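Local coordinates for protein 6-phosphogluconate dehydratase (Shewanella oneidensis, PDB 2GP4) that probably dehydrates 6-phosphogluconate to 2-keto-3-deoxy-6-phosphogluconate in the Entner-Doudoroff pathway, at residues M504-L514 with L526-G534. Numbering follows the deposited sequence.
Sequences MPELHKLTPLL and LMTDGRMSG
Arg-531 grips the backbone O of Met-504 side-on with two nitrogens. NE lies 2.9 Å from that O and NH2 3.1 Å; both hydrogen bonds are bent. Arg-531 CG sits between the backbone N and carbonyl carbon (chi1 57°); the chain then extends to NE, bringing the guanidinium to Met-504 O. The selenomethionine CE of Met-504, turned in by a bend at chi3 (52°), sits over one face, 3.4 Å from NE. Glu-506 CG lies over the opposite face. The Glu-506 carboxylate, nearly perpendicular to the guanidinium, offers charge attraction but no salt bridge; Asn-322 accepts a hydrogen bond from Arg-531 NH1. With an alanine at Arg-531, the Met-504 carbonyl is likely to lose both donors, and a gap to open between Met-504 and Glu-506. Leu-507 N donates to Arg-531 O (2.9 Å). The His-508 ring edge meets Ser-533 CB. Toward the helix, Leu-510 CD2 touches Met-532 SE (4.1 Å), and Leu-514 CD1 meets Leu-526 CD1 tip to tip at 3.5 Å. Thr-528 OG1 accepts from Gly-530 N in an ST turn and hydrogen-bonds Val-494 O. The contact joins helix 511-519 and strand 524-528, with their adjoining loops, in the mixed-sheet C-terminal domain of this dehydratase family.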
loop_
_atom_site.group_PDB
_atom_site.type_symbol
_atom_site.label_atom_id
_atom_site.label_comp_id
_atom_site.label_asym_id
_atom_site.label_seq_id
_atom_site.Cartn_x
_atom_site.Cartn_y
_atom_site.Cartn_z
HETATM N N MSE A 504 -13.319 -1.531 -8.704
HETATM C CA MSE A 504 -12.498 -0.365 -8.358
HETATM C C MSE A 504 -11.255 -0.173 -9.249
HETATM O O MSE A 504 -10.128 -0.314 -8.780
HETATM C CB MSE A 504 -12.124 -0.408 -6.865
HETATM C CG MSE A 504 -11.826 0.940 -6.220
HETATM SE SE MSE A 504 -11.075 0.721 -4.419
HETATM C CE MSE A 504 -9.652 -0.522 -4.895
ATOM N N PRO A 505 -11.452 0.147 -10.541
ATOM C CA PRO A 505 -10.274 0.402 -11.367
ATOM C C PRO A 505 -9.641 1.760 -11.046
ATOM O O PRO A 505 -10.348 2.697 -10.678
ATOM C CB PRO A 505 -10.847 0.413 -12.788
ATOM C CG PRO A 505 -12.257 0.869 -12.620
ATOM C CD PRO A 505 -12.706 0.300 -11.306
ATOM N N GLU A 506 -8.321 1.852 -11.171
ATOM C CA GLU A 506 -7.607 3.126 -11.060
ATOM C C GLU A 506 -8.083 4.041 -12.168
ATOM O O GLU A 506 -8.080 3.661 -13.337
ATOM C CB GLU A 506 -6.094 2.921 -11.186
ATOM C CG GLU A 506 -5.438 2.285 -9.961
ATOM C CD GLU A 506 -3.949 2.084 -10.139
ATOM O OE1 GLU A 506 -3.407 2.528 -11.178
ATOM O OE2 GLU A 506 -3.321 1.478 -9.243
ATOM N N LEU A 507 -8.521 5.235 -11.794
ATOM C CA LEU A 507 -9.081 6.163 -12.763
ATOM C C LEU A 507 -8.038 7.210 -13.136
ATOM O O LEU A 507 -7.748 8.102 -12.359
ATOM C CB LEU A 507 -10.359 6.804 -12.214
ATOM C CG LEU A 507 -11.461 5.857 -11.719
ATOM C CD1 LEU A 507 -12.422 6.605 -10.814
ATOM C CD2 LEU A 507 -12.199 5.179 -12.877
ATOM N N HIS A 508 -7.475 7.079 -14.334
ATOM C CA HIS A 508 -6.354 7.914 -14.757
ATOM C C HIS A 508 -6.774 9.147 -15.552
ATOM O O HIS A 508 -5.961 10.035 -15.776
ATOM C CB HIS A 508 -5.340 7.088 -15.557
ATOM C CG HIS A 508 -4.757 5.944 -14.788
ATOM N ND1 HIS A 508 -3.840 6.120 -13.773
ATOM C CD2 HIS A 508 -4.970 4.608 -14.877
ATOM C CE1 HIS A 508 -3.508 4.941 -13.275
ATOM N NE2 HIS A 508 -4.179 4.008 -13.926
ATOM N N LYS A 509 -8.038 9.203 -15.961
ATOM C CA LYS A 509 -8.523 10.277 -16.832
ATOM C C LYS A 509 -9.095 11.493 -16.087
ATOM O O LYS A 509 -9.608 12.420 -16.715
ATOM C CB LYS A 509 -9.560 9.725 -17.822
ATOM C CG LYS A 509 -8.966 8.811 -18.894
ATOM C CD LYS A 509 -10.036 8.027 -19.645
ATOM C CE LYS A 509 -10.677 8.852 -20.746
ATOM N NZ LYS A 509 -11.393 7.974 -21.720
ATOM N N LEU A 510 -8.985 11.490 -14.760
ATOM C CA LEU A 510 -9.644 12.492 -13.914
ATOM C C LEU A 510 -8.772 13.689 -13.545
ATOM O O LEU A 510 -9.173 14.842 -13.746
ATOM C CB LEU A 510 -10.187 11.831 -12.642
ATOM C CG LEU A 510 -11.674 11.471 -12.555
ATOM C CD1 LEU A 510 -12.313 11.214 -13.917
ATOM C CD2 LEU A 510 -11.895 10.286 -11.616
ATOM N N THR A 511 -7.586 13.403 -13.011
ATOM C CA THR A 511 -6.682 14.433 -12.476
ATOM C C THR A 511 -6.162 15.484 -13.479
ATOM O O THR A 511 -6.043 16.657 -13.111
ATOM C CB THR A 511 -5.490 13.812 -11.697
ATOM O OG1 THR A 511 -4.747 12.951 -12.567
ATOM C CG2 THR A 511 -5.984 13.011 -10.490
ATOM N N PRO A 512 -5.833 15.079 -14.730
ATOM C CA PRO A 512 -5.243 16.050 -15.660
ATOM C C PRO A 512 -6.154 17.236 -15.994
ATOM O O PRO A 512 -5.707 18.382 -15.947
ATOM C CB PRO A 512 -4.977 15.221 -16.929
ATOM C CG PRO A 512 -4.977 13.795 -16.472
ATOM C CD PRO A 512 -5.960 13.745 -15.351
ATOM N N LEU A 513 -7.411 16.958 -16.328
ATOM C CA LEU A 513 -8.353 18.008 -16.715
ATOM C C LEU A 513 -8.702 18.916 -15.536
ATOM O O LEU A 513 -8.719 20.144 -15.670
ATOM C CB LEU A 513 -9.623 17.415 -17.344
ATOM C CG LEU A 513 -9.498 16.497 -18.577
ATOM C CD1 LEU A 513 -10.869 16.264 -19.213
ATOM C CD2 LEU A 513 -8.511 17.028 -19.617
ATOM N N LEU A 514 -8.955 18.308 -14.379
ATOM C CA LEU A 514 -9.282 19.060 -13.172
ATOM C C LEU A 514 -8.136 19.938 -12.696
ATOM O O LEU A 514 -8.367 21.038 -12.185
ATOM C CB LEU A 514 -9.766 18.125 -12.070
ATOM C CG LEU A 514 -11.286 17.998 -12.197
ATOM C CD1 LEU A 514 -11.726 16.567 -12.445
ATOM C CD2 LEU A 514 -11.995 18.626 -11.000
ATOM N N LEU A 526 -12.386 16.679 -6.495
ATOM C CA LEU A 526 -12.871 15.373 -6.903
ATOM C C LEU A 526 -13.480 14.646 -5.723
ATOM O O LEU A 526 -12.969 14.721 -4.612
ATOM C CB LEU A 526 -11.731 14.509 -7.438
ATOM C CG LEU A 526 -11.356 14.479 -8.917
ATOM C CD1 LEU A 526 -12.593 14.423 -9.812
ATOM C CD2 LEU A 526 -10.475 15.646 -9.263
HETATM N N MSE A 527 -14.569 13.932 -5.984
HETATM C CA MSE A 527 -15.131 13.010 -5.017
HETATM C C MSE A 527 -15.535 11.730 -5.733
HETATM O O MSE A 527 -16.329 11.758 -6.670
HETATM C CB MSE A 527 -16.325 13.631 -4.296
HETATM C CG MSE A 527 -16.752 12.854 -3.057
HETATM SE SE MSE A 527 -18.361 13.603 -2.262
HETATM C CE MSE A 527 -17.763 15.447 -2.245
ATOM N N THR A 528 -14.969 10.609 -5.298
ATOM C CA THR A 528 -15.301 9.319 -5.897
ATOM C C THR A 528 -15.337 8.196 -4.866
ATOM O O THR A 528 -14.648 8.250 -3.842
ATOM C CB THR A 528 -14.349 8.961 -7.087
ATOM O OG1 THR A 528 -14.822 7.781 -7.748
ATOM C CG2 THR A 528 -12.904 8.751 -6.615
ATOM N N ASP A 529 -16.164 7.192 -5.137
ATOM C CA ASP A 529 -16.174 5.970 -4.333
ATOM C C ASP A 529 -15.078 5.023 -4.802
ATOM O O ASP A 529 -14.864 3.954 -4.221
ATOM C CB ASP A 529 -17.551 5.290 -4.343
ATOM C CG ASP A 529 -18.165 5.187 -5.734
ATOM O OD1 ASP A 529 -17.453 5.360 -6.751
ATOM O OD2 ASP A 529 -19.387 4.915 -5.803
ATOM N N GLY A 530 -14.378 5.446 -5.853
ATOM C CA GLY A 530 -13.239 4.721 -6.384
ATOM C C GLY A 530 -11.909 5.347 -6.007
ATOM O O GLY A 530 -11.752 5.883 -4.911
ATOM N N ARG A 531 -10.961 5.283 -6.937
ATOM C CA ARG A 531 -9.579 5.680 -6.702
ATOM C C ARG A 531 -8.941 6.141 -8.008
ATOM O O ARG A 531 -9.445 5.838 -9.086
ATOM C CB ARG A 531 -8.786 4.493 -6.130
ATOM C CG ARG A 531 -8.808 3.239 -7.014
ATOM C CD ARG A 531 -7.831 2.191 -6.545
ATOM N NE ARG A 531 -7.903 0.968 -7.351
ATOM C CZ ARG A 531 -7.044 -0.051 -7.268
ATOM N NH1 ARG A 531 -6.031 -0.014 -6.409
ATOM N NH2 ARG A 531 -7.198 -1.118 -8.045
HETATM N N MSE A 532 -7.835 6.869 -7.907
HETATM C CA MSE A 532 -7.034 7.217 -9.078
HETATM C C MSE A 532 -5.800 6.318 -9.147
HETATM O O MSE A 532 -5.807 5.213 -8.604
HETATM C CB MSE A 532 -6.638 8.694 -9.042
HETATM C CG MSE A 532 -7.660 9.611 -9.668
HETATM SE SE MSE A 532 -9.204 9.893 -8.524
HETATM C CE MSE A 532 -8.895 11.775 -8.117
ATOM N N SER A 533 -4.748 6.793 -9.807
ATOM C CA SER A 533 -3.465 6.079 -9.894
ATOM C C SER A 533 -2.874 5.669 -8.537
ATOM O O SER A 533 -1.997 4.807 -8.472
ATOM C CB SER A 533 -2.444 6.938 -10.641
ATOM O OG SER A 533 -2.279 8.198 -10.009
ATOM N N GLY A 534 -3.347 6.294 -7.462
ATOM C CA GLY A 534 -2.753 6.097 -6.142
ATOM C C GLY A 534 -1.736 7.166 -5.772
ATOM O O GLY A 534 -1.297 7.239 -4.620
HETATM O O HOH W 1 -12.082 3.093 -9.040
#